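Long-range contacts in alpha-fucosidase GH29 (Fusarium graminearum, PDB 4PSR), which hydrolyses alpha-linked L-fucose from glycans, probably including the alpha-1,6-linked fucose on the reducing-end N-acetylglucosamine of glycoproteins: residues Ala37-Gln42 with Pro345-Val350; Pro49-Glu54 with Phe180-Lys185; Ser131-Lys136 with Arg212-His217. All coordinates share one frame; numbering follows the deposited sequence. Where two conformers were deposited one is given.

How the contacts relate
From the N terminus the chain runs through the first barrel strand, 29-33, into residues 37-42, which wait some 300 residues for their partner 345-350 beyond the last strand, 337-343. Contact 1 thus joins the loops after the first and eighth strands, neighbours in the closed barrel, and its long loop encloses the other two contacts. Those cross: 49-54, 131-136, 180-185 and 212-217 come in that order, so contact 2 opens first and closes before contact 3 does. Contact 2 ties helix 48-51 to the chain after helix 175-179; contact 3 ties the loop after strand 119-125 to helix 200-218. Contacts 1 and 2 touch where Phe-38 CB packs 3.7 Å from Pro-49 CG.

Contact 1 of 3, residues Ala37-Gln42 with Pro345-Val350; sequences AFTTAQ and PMANGV
Two loops of the TIM barrel meet where Gln-42 and Thr-39, beyond the first strand, face Ala-347, beyond the eighth; the strands themselves are neighbours in the closed barrel, so this contact bridges its seam. On each side the chain makes a type I turn, Thr-39 to Gln-42 and Met-346 to Gly-349. The polar link is the backbone N of Ala-347, which gives its hydrogen to Gln-42 OE1 at 2.9 Å and nearly straight, 164° at the hydrogen. It approaches the amide oxygen only slightly tilted from the carbonyl plane. A water donates to the same OE1 (2.8 Å) and accepts from Asn-348 N (3.0 Å), so one side-chain oxygen serves two successive peptide N-H groups, one directly and one through water. Gln-42 manages this by running its side chain out extended beyond CG, while its own backbone is held by Val-315.

Beside this link methyl groups pack against backbone and amide atoms. The methyl of Ala-347 lies 3.9 Å from Thr-40 CA and 3.5 Å from Gln-42 OE1. At chi1 -47° Thr-39 OG1 lies beside the backbone N and CG2 points the other way from it, which lays the methyl against the other loop, 3.7 Å from Pro-345 O. Its hydroxyl points elsewhere, bonding to Ser-312 and to the N of Gly-36. Within the second loop, Asn-348 OD1 takes the N-H of Val-350 in an Asx turn beside the type I turn.

Bound fucose lies about 11 Å from the Thr-39 side chain, so the contact lies near the sugar site without lining it. With a peptide N-H and a water both donating to Gln-42 OE1, the amide is probably held with its oxygen facing 345-350, joining the loops through directed bonds as well as methyl contacts.

Contact 2 of 3, residues Pro49-Glu54 with Phe180-Lys185; sequences PRNMYE and FQWAPK
Gln-181 OE1 is gripped by both terminal nitrogens of Arg-50, NH1 at 3.0 Å and NH2 at 3.2 Å. The oxygen lies in the guanidinium plane, while the amide is turned 47° from that plane; NH1 comes in close to the carbonyl plane and NH2 from above it. Arg-50 reaches there with its chain extended from CG to NE, then turned at the guanidinium (chi4 82°), and NH1 also bonds to Phe-179 O. The far end of the amide is fixed too, through NE2 to Ser-237.

The CZ3 corner of the Trp-182 indole lies over the centre of the guanidinium, 3.4 Å from Arg-50 CZ, with the two planes 32° apart. Glu-54 lies alongside the same indole, its carboxylate parallel to the ring and CG 3.5 Å from the centroid of the six-membered ring, a CH-pi contact; Gln-181 CG covers the opposite face. Asn-51 ND2 bonds to Glu-54 OE1 and steadies that carboxylate.

Tyr-53 is wedged further in. Ala-183 CA sits over one face, 3.8 Å from the ring centroid, Met-52 CE lies over the other, and Pro-184 CD packs 3.5 Å from Tyr-53 CE1; the hydroxyl bonds to Tyr-75 N. Pro-49 O, buried with no hydrogen-bond partner in the model, meets the edge of Phe-180 at CE1. A water joins Arg-50 O to Trp-182 N.

The connections that follow the first and third strands of a TIM barrel pack together here, at the strand ends where such barrels carry their active sites; bound fucose is about 8 Å from the Arg-50 side chain.

Contact 3 of 3, residues Ser131-Lys136 with Arg212-His217; sequences SMWDSK and REMLDH
Glu-213, on helix 200-218, pushes its carboxylate into the loop 131-136, and both oxygens are taken. OE1 receives the indole N-H of Trp-133 at 2.8 Å, from the anti side, and the hydroxyl of Ser-135 at 2.6 Å on its syn lone pair. OE2 receives Lys-136 N at 2.8 Å, from above the carboxylate plane and with a bent angle of 137°, and also the N-H of Val-137. CG swings away from the backbone N (chi1 -172°) and the chain stays extended beyond it, so the glutamate reaches straight across from the helix.

Trp-133 is the tightly packed part. Met-214 CB stands over the centre of its six-membered ring, 3.8 Å from the centroid and 9° off the normal, a CH-pi contact, while Ser-131 CB lies over the opposite face, toward its rim; Met-170 of strand 165-170 closes in as well.

The other side is looser. His-217 CD2 comes 3.8 Å from Trp-133 CB, its ring oblique to the indole, and its NE2 bonds to Asp-150. Exposed Lys-136 bends at its end, leaving NZ 5.2 Å from Glu-213 OE2, too far for a salt bridge.

Four donors on one carboxylate, with a lysine nearby, probably favour the ionised form of Glu-213; the polar link across the contact is thus made by N-H and O-H groups on a carboxylate that is probably charged.

Contact 1 of 3, residues Ala37-Gln42 with Pro345-Val350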
# COMPACT_ATOMS: atom_id res chain seq x y z
N ALA A 37 7.80 -19.95 8.55
CA ALA A 37 8.87 -20.93 8.46
C ALA A 37 10.00 -20.43 7.57
O ALA A 37 11.14 -20.85 7.73
CB ALA A 37 8.35 -22.26 7.95
N PHE A 38 9.71 -19.50 6.67
CA PHE A 38 10.75 -18.90 5.83
C PHE A 38 11.69 -18.03 6.64
O PHE A 38 12.79 -17.71 6.19
CB PHE A 38 10.14 -18.08 4.68
CG PHE A 38 9.07 -17.10 5.12
CD1 PHE A 38 9.41 -15.88 5.73
CD2 PHE A 38 7.74 -17.42 4.97
CE1 PHE A 38 8.42 -15.01 6.18
CE2 PHE A 38 6.73 -16.53 5.41
CZ PHE A 38 7.10 -15.35 6.02
N THR A 39 11.30 -17.67 7.87
CA THR A 39 12.14 -16.89 8.75
C THR A 39 13.17 -17.76 9.51
O THR A 39 14.13 -17.24 10.08
CB THR A 39 11.28 -16.10 9.79
OG1 THR A 39 10.18 -15.46 9.12
CG2 THR A 39 12.10 -15.07 10.54
N THR A 40 12.92 -19.07 9.57
CA THR A 40 13.70 -19.95 10.44
C THR A 40 15.22 -19.81 10.24
O THR A 40 15.97 -19.69 11.21
CB THR A 40 13.29 -21.41 10.29
OG1 THR A 40 11.86 -21.53 10.31
CG2 THR A 40 13.86 -22.24 11.43
N ALA A 41 15.67 -19.78 8.98
CA ALA A 41 17.11 -19.67 8.70
C ALA A 41 17.70 -18.30 9.07
O ALA A 41 18.90 -18.16 9.29
CB ALA A 41 17.36 -19.96 7.26
N GLN A 42 16.84 -17.29 9.16
CA GLN A 42 17.28 -15.92 9.45
C GLN A 42 18.46 -15.52 8.57
O GLN A 42 19.41 -14.90 9.03
CB GLN A 42 17.60 -15.72 10.95
CG GLN A 42 16.36 -16.02 11.84
CD GLN A 42 16.52 -15.73 13.31
OE1 GLN A 42 15.56 -15.32 13.97
NE2 GLN A 42 17.72 -15.91 13.84
N PRO A 345 9.39 -9.83 12.71
CA PRO A 345 9.76 -10.55 13.94
C PRO A 345 10.83 -11.61 13.67
O PRO A 345 10.88 -12.21 12.59
CB PRO A 345 8.44 -11.20 14.38
CG PRO A 345 7.35 -10.45 13.64
CD PRO A 345 7.99 -10.04 12.33
N MET A 346 11.66 -11.88 14.67
CA MET A 346 12.61 -12.98 14.61
C MET A 346 11.91 -14.32 14.58
O MET A 346 10.71 -14.42 14.86
CB MET A 346 13.56 -12.91 15.81
CG MET A 346 14.24 -11.58 15.92
SD MET A 346 15.68 -11.56 17.05
CE MET A 346 14.96 -12.14 18.56
N ALA A 347 12.63 -15.36 14.19
CA ALA A 347 12.03 -16.68 14.07
C ALA A 347 11.34 -17.14 15.36
O ALA A 347 10.33 -17.84 15.31
CB ALA A 347 13.07 -17.73 13.62
N ASN A 348 11.89 -16.73 16.49
CA ASN A 348 11.33 -17.09 17.80
C ASN A 348 10.10 -16.28 18.20
O ASN A 348 9.51 -16.53 19.24
CB ASN A 348 12.40 -17.02 18.90
CG ASN A 348 12.88 -15.61 19.18
OD1 ASN A 348 12.43 -14.64 18.58
ND2 ASN A 348 13.78 -15.49 20.16
N GLY A 349 9.72 -15.27 17.41
CA GLY A 349 8.53 -14.48 17.66
C GLY A 349 8.78 -13.15 18.32
O GLY A 349 7.84 -12.40 18.55
N VAL A 350 10.03 -12.84 18.63
CA VAL A 350 10.39 -11.56 19.25
C VAL A 350 10.45 -10.45 18.22
O VAL A 350 11.05 -10.64 17.15
CB VAL A 350 11.76 -11.69 19.89
CG1 VAL A 350 12.32 -10.33 20.29
CG2 VAL A 350 11.66 -12.62 21.12
O HOH W 1 14.90 -16.26 16.57

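Contact 2 of 3, residues Pro49-Glu54 with Phe180-Lys185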
# COMPACT_ATOMS: atom_id res chain seq x y z
N PRO A 49 13.69 -20.09 1.16
CA PRO A 49 13.23 -21.43 0.77
C PRO A 49 13.45 -21.75 -0.71
O PRO A 49 13.63 -22.93 -1.05
CB PRO A 49 11.72 -21.40 1.10
CG PRO A 49 11.56 -20.30 2.12
CD PRO A 49 12.62 -19.28 1.79
N ARG A 50 13.35 -20.73 -1.57
CA ARG A 50 13.62 -20.89 -3.01
C ARG A 50 15.13 -20.93 -3.27
O ARG A 50 15.63 -21.84 -3.97
CB ARG A 50 13.01 -19.71 -3.75
CG ARG A 50 13.68 -19.34 -5.10
CD ARG A 50 12.89 -18.22 -5.77
NE ARG A 50 13.45 -17.76 -7.04
CZ ARG A 50 13.25 -18.38 -8.19
NH1 ARG A 50 12.57 -19.51 -8.24
NH2 ARG A 50 13.74 -17.86 -9.31
N ASN A 51 15.86 -19.97 -2.72
CA ASN A 51 17.27 -19.81 -3.10
C ASN A 51 18.21 -20.83 -2.46
O ASN A 51 19.30 -21.03 -2.97
CB ASN A 51 17.75 -18.38 -2.82
CG ASN A 51 17.01 -17.34 -3.62
OD1 ASN A 51 16.30 -16.51 -3.06
ND2 ASN A 51 17.17 -17.37 -4.95
N MET A 52 17.81 -21.48 -1.36
CA MET A 52 18.64 -22.51 -0.75
C MET A 52 18.93 -23.65 -1.75
O MET A 52 19.91 -24.38 -1.58
CB MET A 52 17.99 -23.06 0.53
CG MET A 52 16.62 -23.71 0.32
SD MET A 52 16.00 -24.60 1.77
CE MET A 52 16.82 -26.19 1.57
N TYR A 53 18.06 -23.81 -2.74
CA TYR A 53 18.22 -24.85 -3.75
C TYR A 53 18.90 -24.35 -5.03
O TYR A 53 19.24 -25.15 -5.89
CB TYR A 53 16.86 -25.38 -4.16
CG TYR A 53 16.04 -26.09 -3.12
CD1 TYR A 53 16.27 -27.40 -2.78
CD2 TYR A 53 14.94 -25.44 -2.53
CE1 TYR A 53 15.47 -28.07 -1.87
CE2 TYR A 53 14.12 -26.11 -1.63
CZ TYR A 53 14.39 -27.42 -1.30
OH TYR A 53 13.56 -28.10 -0.41
N GLU A 54 19.06 -23.05 -5.18
CA GLU A 54 19.51 -22.47 -6.45
C GLU A 54 20.96 -22.87 -6.72
O GLU A 54 21.80 -22.75 -5.85
CB GLU A 54 19.40 -20.95 -6.41
CG GLU A 54 19.73 -20.25 -7.72
CD GLU A 54 19.69 -18.75 -7.60
OE1 GLU A 54 19.41 -18.26 -6.48
OE2 GLU A 54 19.91 -18.07 -8.62
N PHE A 180 9.67 -22.73 -6.26
CA PHE A 180 10.44 -23.90 -5.87
C PHE A 180 11.03 -24.64 -7.10
O PHE A 180 11.25 -25.83 -7.06
CB PHE A 180 9.57 -24.85 -5.05
CG PHE A 180 9.40 -24.46 -3.59
CD1 PHE A 180 10.50 -24.28 -2.78
CD2 PHE A 180 8.11 -24.36 -3.03
CE1 PHE A 180 10.37 -23.98 -1.42
CE2 PHE A 180 7.99 -24.07 -1.63
CZ PHE A 180 9.09 -23.89 -0.86
N GLN A 181 11.34 -23.90 -8.15
CA GLN A 181 11.82 -24.55 -9.40
C GLN A 181 13.09 -25.38 -9.21
O GLN A 181 13.31 -26.33 -9.97
CB GLN A 181 12.05 -23.49 -10.49
CG GLN A 181 13.19 -22.55 -10.26
CD GLN A 181 13.25 -21.50 -11.33
OE1 GLN A 181 12.86 -20.36 -11.13
NE2 GLN A 181 13.76 -21.88 -12.50
N TRP A 182 13.92 -25.03 -8.24
CA TRP A 182 15.20 -25.73 -8.03
C TRP A 182 15.15 -26.88 -7.00
O TRP A 182 16.17 -27.54 -6.77
CB TRP A 182 16.32 -24.75 -7.68
CG TRP A 182 16.55 -23.71 -8.77
CD1 TRP A 182 16.85 -23.97 -10.09
CD2 TRP A 182 16.50 -22.28 -8.65
NE1 TRP A 182 17.00 -22.80 -10.79
CE2 TRP A 182 16.79 -21.74 -9.93
CE3 TRP A 182 16.23 -21.40 -7.61
CZ2 TRP A 182 16.82 -20.36 -10.19
CZ3 TRP A 182 16.27 -20.01 -7.87
CH2 TRP A 182 16.55 -19.51 -9.16
N ALA A 183 13.99 -27.07 -6.36
CA ALA A 183 13.85 -28.19 -5.42
C ALA A 183 13.86 -29.51 -6.18
O ALA A 183 13.32 -29.57 -7.29
CB ALA A 183 12.56 -28.07 -4.61
N PRO A 184 14.42 -30.57 -5.58
CA PRO A 184 14.37 -31.87 -6.25
C PRO A 184 12.93 -32.31 -6.49
O PRO A 184 12.02 -32.04 -5.69
CB PRO A 184 15.02 -32.81 -5.24
CG PRO A 184 15.86 -31.94 -4.35
CD PRO A 184 15.15 -30.62 -4.30
N LYS A 185 12.70 -33.02 -7.59
CA LYS A 185 11.43 -33.66 -7.80
C LYS A 185 11.22 -34.71 -6.75
O LYS A 185 12.17 -35.39 -6.32
CB LYS A 185 11.40 -34.32 -9.18
CG LYS A 185 11.56 -33.35 -10.31
CD LYS A 185 10.57 -32.19 -10.19
CE LYS A 185 10.78 -31.13 -11.25
NZ LYS A 185 9.95 -29.93 -10.94
O HOH W 2 13.66 -23.12 -5.89
O HOH W 3 19.04 -27.29 -8.17

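Contact 3 of 3, residues Ser131-Lys136 with Arg212-His217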
# COMPACT_ATOMS: atom_id res chain seq x y z
N SER A 131 0.75 -22.98 5.07
CA SER A 131 -0.44 -22.21 5.44
C SER A 131 -0.43 -22.03 6.95
O SER A 131 -0.36 -23.02 7.64
CB SER A 131 -1.71 -22.95 5.07
OG SER A 131 -1.76 -23.24 3.67
N MET A 132 -0.52 -20.80 7.47
CA MET A 132 -0.32 -20.60 8.91
C MET A 132 -1.61 -20.56 9.73
O MET A 132 -1.59 -20.15 10.91
CB MET A 132 0.60 -19.42 9.16
CG MET A 132 2.05 -19.85 8.87
SD MET A 132 3.27 -18.56 9.19
CE MET A 132 3.08 -17.57 7.68
N TRP A 133 -2.70 -21.05 9.16
CA TRP A 133 -3.95 -21.32 9.91
C TRP A 133 -4.13 -22.85 10.04
O TRP A 133 -3.37 -23.63 9.45
CB TRP A 133 -5.17 -20.65 9.25
CG TRP A 133 -5.48 -21.16 7.89
CD1 TRP A 133 -6.41 -22.11 7.57
CD2 TRP A 133 -4.86 -20.78 6.64
NE1 TRP A 133 -6.41 -22.34 6.22
CE2 TRP A 133 -5.45 -21.55 5.63
CE3 TRP A 133 -3.83 -19.88 6.29
CZ2 TRP A 133 -5.09 -21.44 4.28
CZ3 TRP A 133 -3.45 -19.78 4.96
CH2 TRP A 133 -4.09 -20.55 3.97
N ASP A 134 -5.11 -23.27 10.82
CA ASP A 134 -5.46 -24.68 10.96
C ASP A 134 -6.15 -25.12 9.69
O ASP A 134 -7.35 -24.89 9.53
CB ASP A 134 -6.40 -24.84 12.16
CG ASP A 134 -6.59 -26.28 12.55
OD1 ASP A 134 -6.14 -27.16 11.80
OD2 ASP A 134 -7.17 -26.52 13.62
N SER A 135 -5.41 -25.72 8.77
CA SER A 135 -5.90 -26.00 7.42
C SER A 135 -6.18 -27.48 7.20
O SER A 135 -5.33 -28.34 7.52
CB SER A 135 -4.87 -25.52 6.40
OG SER A 135 -5.23 -25.87 5.08
N LYS A 136 -7.37 -27.78 6.71
CA LYS A 136 -7.71 -29.14 6.26
C LYS A 136 -7.18 -29.37 4.85
O LYS A 136 -6.76 -30.47 4.52
CB LYS A 136 -9.22 -29.38 6.32
CG LYS A 136 -9.76 -29.26 7.75
CD LYS A 136 -11.28 -29.34 7.85
CE LYS A 136 -11.75 -28.96 9.25
NZ LYS A 136 -11.32 -27.58 9.65
N ARG A 212 -10.47 -19.77 0.27
CA ARG A 212 -11.81 -20.02 0.79
C ARG A 212 -11.78 -20.43 2.26
O ARG A 212 -12.55 -19.92 3.09
CB ARG A 212 -12.50 -21.11 -0.05
CG ARG A 212 -13.75 -21.67 0.61
CD ARG A 212 -14.65 -22.41 -0.36
NE ARG A 212 -13.94 -23.53 -0.96
CZ ARG A 212 -14.49 -24.45 -1.74
NH1 ARG A 212 -13.74 -25.42 -2.23
NH2 ARG A 212 -15.78 -24.39 -2.04
N GLU A 213 -10.89 -21.36 2.59
CA GLU A 213 -10.78 -21.90 3.95
C GLU A 213 -10.31 -20.79 4.88
O GLU A 213 -10.87 -20.57 5.96
CB GLU A 213 -9.81 -23.07 3.97
CG GLU A 213 -9.75 -23.84 5.30
CD GLU A 213 -8.74 -24.94 5.20
OE1 GLU A 213 -7.55 -24.60 5.01
OE2 GLU A 213 -9.11 -26.15 5.18
N MET A 214 -9.28 -20.05 4.46
CA MET A 214 -8.74 -18.98 5.29
C MET A 214 -9.80 -17.91 5.53
O MET A 214 -9.98 -17.42 6.65
CB MET A 214 -7.47 -18.36 4.65
CG MET A 214 -6.92 -17.10 5.36
SD MET A 214 -7.81 -15.58 4.95
CE MET A 214 -7.34 -15.39 3.23
N LEU A 215 -10.54 -17.53 4.49
CA LEU A 215 -11.40 -16.36 4.65
C LEU A 215 -12.67 -16.69 5.44
O LEU A 215 -13.19 -15.84 6.17
CB LEU A 215 -11.67 -15.68 3.31
CG LEU A 215 -12.64 -16.31 2.30
CD1 LEU A 215 -14.09 -15.94 2.62
CD2 LEU A 215 -12.28 -15.91 0.86
N ASP A 216 -13.15 -17.93 5.34
CA ASP A 216 -14.24 -18.37 6.19
C ASP A 216 -13.78 -18.52 7.65
O ASP A 216 -14.58 -18.34 8.58
CB ASP A 216 -14.84 -19.70 5.69
CG ASP A 216 -15.71 -19.56 4.44
OD1 ASP A 216 -16.29 -18.48 4.18
OD2 ASP A 216 -15.85 -20.58 3.74
N HIS A 217 -12.50 -18.80 7.85
CA HIS A 217 -11.93 -19.03 9.19
C HIS A 217 -11.74 -17.74 9.98
O HIS A 217 -11.98 -17.71 11.18
CB HIS A 217 -10.57 -19.73 9.01
CG HIS A 217 -9.94 -20.27 10.26
ND1 HIS A 217 -10.58 -21.16 11.10
CD2 HIS A 217 -8.68 -20.14 10.73
CE1 HIS A 217 -9.75 -21.51 12.07
NE2 HIS A 217 -8.59 -20.91 11.87